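Local coordinates for protein putative Xylose isomerase (Rhodospirillum rubrum, PDB 3QXB) that binds iron and manganese ions in a xylose isomerase-like TIM barrel and is probably a sugar isomerase, at residues I120-P134 with Y166-V180. Sequence-based numbering, arbitrary orientation.
With FE (Fe (III) ion), chain E.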
# COMPACT_ATOMS: atom_id res chain seq x y z
N ILE A 120 -5.05 13.29 12.36
CA ILE A 120 -5.76 13.83 13.51
C ILE A 120 -6.84 14.85 13.06
O ILE A 120 -7.96 14.81 13.54
CB ILE A 120 -4.76 14.50 14.48
CG1 ILE A 120 -3.90 13.43 15.15
CG2 ILE A 120 -5.49 15.43 15.45
CD1 ILE A 120 -2.62 13.93 15.87
N ASP A 121 -6.50 15.75 12.14
CA ASP A 121 -7.54 16.69 11.58
C ASP A 121 -8.75 15.94 11.00
O ASP A 121 -9.93 16.20 11.34
CB ASP A 121 -6.95 17.60 10.53
CG ASP A 121 -5.99 18.61 11.08
OD1 ASP A 121 -6.00 18.92 12.30
OD2 ASP A 121 -5.19 19.08 10.29
N MSE A 122 -8.46 14.98 10.15
CA MSE A 122 -9.54 14.13 9.58
C MSE A 122 -10.35 13.36 10.64
O MSE A 122 -11.62 13.26 10.62
CB MSE A 122 -8.87 13.13 8.60
CG MSE A 122 -9.85 12.32 7.71
SE MSE A 122 -8.78 11.07 6.66
CE MSE A 122 -8.48 9.77 7.94
N THR A 123 -9.64 12.83 11.61
CA THR A 123 -10.33 12.09 12.69
C THR A 123 -11.25 13.03 13.51
O THR A 123 -12.38 12.65 13.84
CB THR A 123 -9.30 11.38 13.57
OG1 THR A 123 -8.48 10.51 12.75
CG2 THR A 123 -10.01 10.59 14.71
N ALA A 124 -10.78 14.23 13.84
CA ALA A 124 -11.61 15.22 14.57
C ALA A 124 -12.82 15.63 13.73
O ALA A 124 -13.91 15.80 14.23
CB ALA A 124 -10.79 16.49 14.90
N ALA A 125 -12.62 15.76 12.43
CA ALA A 125 -13.73 16.14 11.53
C ALA A 125 -14.83 15.10 11.57
O ALA A 125 -16.04 15.44 11.55
CB ALA A 125 -13.19 16.37 10.09
N MSE A 126 -14.42 13.83 11.67
CA MSE A 126 -15.34 12.68 11.80
C MSE A 126 -15.99 12.54 13.16
O MSE A 126 -16.90 11.73 13.31
CB MSE A 126 -14.61 11.35 11.49
CG MSE A 126 -14.11 11.26 10.10
SE MSE A 126 -13.03 9.75 9.68
CE MSE A 126 -14.43 8.45 9.45
N GLU A 127 -15.52 13.34 14.12
CA GLU A 127 -15.87 13.21 15.55
C GLU A 127 -15.56 11.82 16.07
O GLU A 127 -16.29 11.26 16.88
CB GLU A 127 -17.30 13.63 15.82
CG GLU A 127 -17.59 15.05 15.39
CD GLU A 127 -19.06 15.40 15.50
OE1 GLU A 127 -19.82 14.72 16.24
OE2 GLU A 127 -19.44 16.39 14.86
N VAL A 128 -14.43 11.26 15.62
CA VAL A 128 -13.94 10.01 16.12
C VAL A 128 -12.88 10.32 17.19
O VAL A 128 -12.05 11.22 17.02
CB VAL A 128 -13.37 9.18 14.95
CG1 VAL A 128 -12.60 7.94 15.41
CG2 VAL A 128 -14.50 8.81 14.03
N PRO A 129 -12.89 9.57 18.29
CA PRO A 129 -12.08 9.92 19.46
C PRO A 129 -10.60 9.54 19.46
O PRO A 129 -9.85 10.06 20.29
CB PRO A 129 -12.78 9.19 20.61
CG PRO A 129 -13.62 8.16 20.00
CD PRO A 129 -13.83 8.48 18.55
N ALA A 130 -10.16 8.71 18.53
CA ALA A 130 -8.83 8.19 18.64
C ALA A 130 -8.31 7.85 17.26
O ALA A 130 -9.10 7.56 16.36
CB ALA A 130 -8.82 6.93 19.57
N THR A 131 -6.99 7.87 17.12
CA THR A 131 -6.31 7.46 15.88
C THR A 131 -4.97 6.87 16.26
O THR A 131 -4.49 7.04 17.39
CB THR A 131 -6.15 8.61 14.86
OG1 THR A 131 -5.79 8.09 13.55
CG2 THR A 131 -5.12 9.63 15.32
N GLY A 132 -4.41 6.08 15.35
CA GLY A 132 -3.11 5.50 15.55
C GLY A 132 -2.48 4.93 14.28
O GLY A 132 -3.11 4.92 13.19
N MSE A 133 -1.25 4.46 14.43
CA MSE A 133 -0.51 3.86 13.35
C MSE A 133 0.76 3.20 13.92
O MSE A 133 1.11 3.43 15.08
CB MSE A 133 -0.12 4.94 12.32
CG MSE A 133 0.65 6.13 12.92
SE MSE A 133 1.11 7.60 11.74
CE MSE A 133 2.61 6.78 10.89
N PRO A 134 1.43 2.38 13.10
CA PRO A 134 2.79 1.98 13.44
C PRO A 134 3.67 3.20 13.54
O PRO A 134 3.42 4.22 12.91
CB PRO A 134 3.22 1.08 12.28
CG PRO A 134 1.92 0.71 11.56
CD PRO A 134 0.95 1.78 11.84
N TYR A 166 -1.58 18.36 20.25
CA TYR A 166 -2.46 18.77 19.16
C TYR A 166 -3.78 17.97 19.14
O TYR A 166 -4.85 18.54 18.97
CB TYR A 166 -1.73 18.71 17.83
CG TYR A 166 -2.57 19.21 16.67
CD1 TYR A 166 -2.92 20.54 16.59
CD2 TYR A 166 -2.97 18.36 15.66
CE1 TYR A 166 -3.66 21.00 15.55
CE2 TYR A 166 -3.69 18.81 14.62
CZ TYR A 166 -4.04 20.13 14.55
OH TYR A 166 -4.80 20.62 13.47
N ALA A 167 -3.70 16.65 19.30
CA ALA A 167 -4.87 15.79 19.27
C ALA A 167 -5.81 16.24 20.39
O ALA A 167 -7.00 16.40 20.15
CB ALA A 167 -4.49 14.30 19.44
N LYS A 168 -5.27 16.47 21.59
CA LYS A 168 -6.13 16.92 22.69
C LYS A 168 -6.85 18.22 22.32
O LYS A 168 -8.02 18.35 22.55
CB LYS A 168 -5.37 17.13 24.00
CG LYS A 168 -6.43 17.37 25.19
CD LYS A 168 -5.81 17.79 26.47
CE LYS A 168 -5.39 19.27 26.47
NZ LYS A 168 -6.39 20.22 27.12
N ARG A 169 -6.13 19.18 21.74
CA ARG A 169 -6.74 20.41 21.34
C ARG A 169 -7.86 20.18 20.30
O ARG A 169 -8.86 20.87 20.34
CB ARG A 169 -5.68 21.33 20.75
CG ARG A 169 -6.11 22.73 20.61
CD ARG A 169 -4.84 23.56 20.21
NE ARG A 169 -5.03 24.05 18.86
CZ ARG A 169 -4.11 24.11 17.90
NH1 ARG A 169 -2.83 23.72 18.06
NH2 ARG A 169 -4.53 24.60 16.76
N GLN A 170 -7.67 19.22 19.38
CA GLN A 170 -8.69 18.90 18.38
C GLN A 170 -9.85 18.00 18.92
O GLN A 170 -10.77 17.67 18.20
CB GLN A 170 -8.00 18.26 17.17
CG GLN A 170 -6.92 19.21 16.50
CD GLN A 170 -7.44 20.63 16.25
OE1 GLN A 170 -6.82 21.64 16.60
NE2 GLN A 170 -8.58 20.70 15.72
N GLY A 171 -9.79 17.63 20.19
CA GLY A 171 -10.90 16.90 20.83
C GLY A 171 -10.71 15.40 20.88
O GLY A 171 -11.59 14.73 21.38
N LEU A 172 -9.56 14.86 20.44
CA LEU A 172 -9.32 13.43 20.52
C LEU A 172 -9.02 13.01 22.02
O LEU A 172 -8.56 13.81 22.82
CB LEU A 172 -8.21 12.97 19.53
CG LEU A 172 -8.60 12.75 18.04
CD1 LEU A 172 -9.12 14.01 17.33
CD2 LEU A 172 -7.42 12.20 17.18
N SER A 173 -9.28 11.77 22.35
CA SER A 173 -9.03 11.21 23.69
C SER A 173 -7.82 10.30 23.77
O SER A 173 -7.32 10.08 24.86
CB SER A 173 -10.22 10.35 24.10
OG SER A 173 -11.35 11.14 24.15
N MSE A 174 -7.36 9.77 22.64
CA MSE A 174 -6.29 8.77 22.63
C MSE A 174 -5.57 8.65 21.30
O MSE A 174 -6.16 8.88 20.21
CB MSE A 174 -6.85 7.40 23.09
CG MSE A 174 -5.80 6.34 23.34
SE MSE A 174 -6.60 4.72 24.13
CE MSE A 174 -6.97 5.38 25.90
N LEU A 175 -4.28 8.34 21.39
CA LEU A 175 -3.49 7.94 20.20
C LEU A 175 -2.98 6.50 20.40
O LEU A 175 -2.74 6.07 21.55
CB LEU A 175 -2.32 8.87 19.97
CG LEU A 175 -2.61 10.31 19.63
CD1 LEU A 175 -1.25 11.04 19.47
CD2 LEU A 175 -3.54 10.47 18.37
N TYR A 176 -2.81 5.77 19.29
CA TYR A 176 -2.25 4.41 19.37
C TYR A 176 -0.98 4.23 18.52
O TYR A 176 -0.83 4.85 17.46
CB TYR A 176 -3.21 3.32 18.90
CG TYR A 176 -4.59 3.35 19.46
CD1 TYR A 176 -4.89 2.79 20.69
CD2 TYR A 176 -5.61 3.85 18.72
CE1 TYR A 176 -6.17 2.78 21.16
CE2 TYR A 176 -6.88 3.85 19.18
CZ TYR A 176 -7.15 3.34 20.40
OH TYR A 176 -8.44 3.35 20.80
N VAL A 177 -0.10 3.36 19.01
CA VAL A 177 1.07 2.89 18.29
C VAL A 177 0.91 1.40 18.11
O VAL A 177 0.65 0.69 19.08
CB VAL A 177 2.38 3.17 19.07
CG1 VAL A 177 3.58 2.55 18.31
CG2 VAL A 177 2.56 4.65 19.26
N GLU A 178 1.11 0.90 16.89
CA GLU A 178 1.03 -0.53 16.62
C GLU A 178 2.41 -1.12 16.45
O GLU A 178 3.08 -0.81 15.45
CB GLU A 178 0.22 -0.80 15.32
CG GLU A 178 0.32 -2.21 14.83
CD GLU A 178 -0.63 -2.52 13.66
OE1 GLU A 178 -0.98 -1.60 12.90
OE2 GLU A 178 -0.98 -3.70 13.48
N PRO A 179 2.85 -1.98 17.38
CA PRO A 179 4.13 -2.61 17.16
C PRO A 179 4.12 -3.57 15.96
O PRO A 179 3.06 -4.10 15.56
CB PRO A 179 4.37 -3.39 18.47
CG PRO A 179 3.62 -2.62 19.49
CD PRO A 179 2.36 -2.23 18.76
N VAL A 180 5.30 -3.78 15.40
CA VAL A 180 5.46 -4.49 14.15
C VAL A 180 6.59 -5.54 14.19
O VAL A 180 7.58 -5.35 14.92
CB VAL A 180 5.79 -3.51 13.01
CG1 VAL A 180 4.57 -2.64 12.72
CG2 VAL A 180 6.98 -2.67 13.43
FE FE E . -2.49 -4.53 12.15
O HOH W 1 -1.09 -4.72 10.31
O HOH W 2 -2.59 -2.46 11.19
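Strands 130-133 and 174-177 pair in parallel, 4.5 Å apart at their axes, with Tyr176 N giving a hydrogen bond of 2.8 Å to Thr131 O and Met133 N one to Tyr176 O. At the start of the strands, Pro129 O accepts a hydrogen bond from Ser173 N and a weak one from Met174 N. Glu178 N closes the ladder on Met133 O. On the face carrying Ala130, the methyl CB packs 3.7 Å from CE2 of the Tyr176 ring; Gly132 suits this face, since a side chain there would run into Tyr176 CB.

On the other face, Leu172 wedges between strand and helix: its CD1 meets Ala124 CB, while CD2 lies 3.9 Å from Thr131 CG2 and also touches the methyls of Thr123 and Ile120. With an alanine in place of Leu172, a gap would probably open among these methyls, between Ala124 CB and Thr131 CG2, where CD1 and CD2 now sit. Thr131 OG1 is anti to the backbone N (chi1 -166°) and turns to Thr89 and Tyr56, which puts methyl CG2 between the backbone N and the carbonyl carbon, alongside Leu175 CD2. Each segment runs from the end of an outer helix into the next strand of the TIM barrel, here the fourth and fifth of eight parallel strands, and each helix ends in a Schellman motif, at Glu127 and Gly171.

Farther out the helices run 9.9 Å apart at 21°, and Ile120 CG2 reaches Tyr166 CD2 and Ala167 CA. Tyr166 OH donates a very short bond, 2.4 Å, to Asp121 OD1, the carboxylate turned 73° from the ring; OD2 has its own salt bridge to Lys117. At the C-terminal mouth, Pro134 CG lies alongside the extended Glu178, whose OE2 binds iron at 2.2 Å with His244, Asp213 and Glu286.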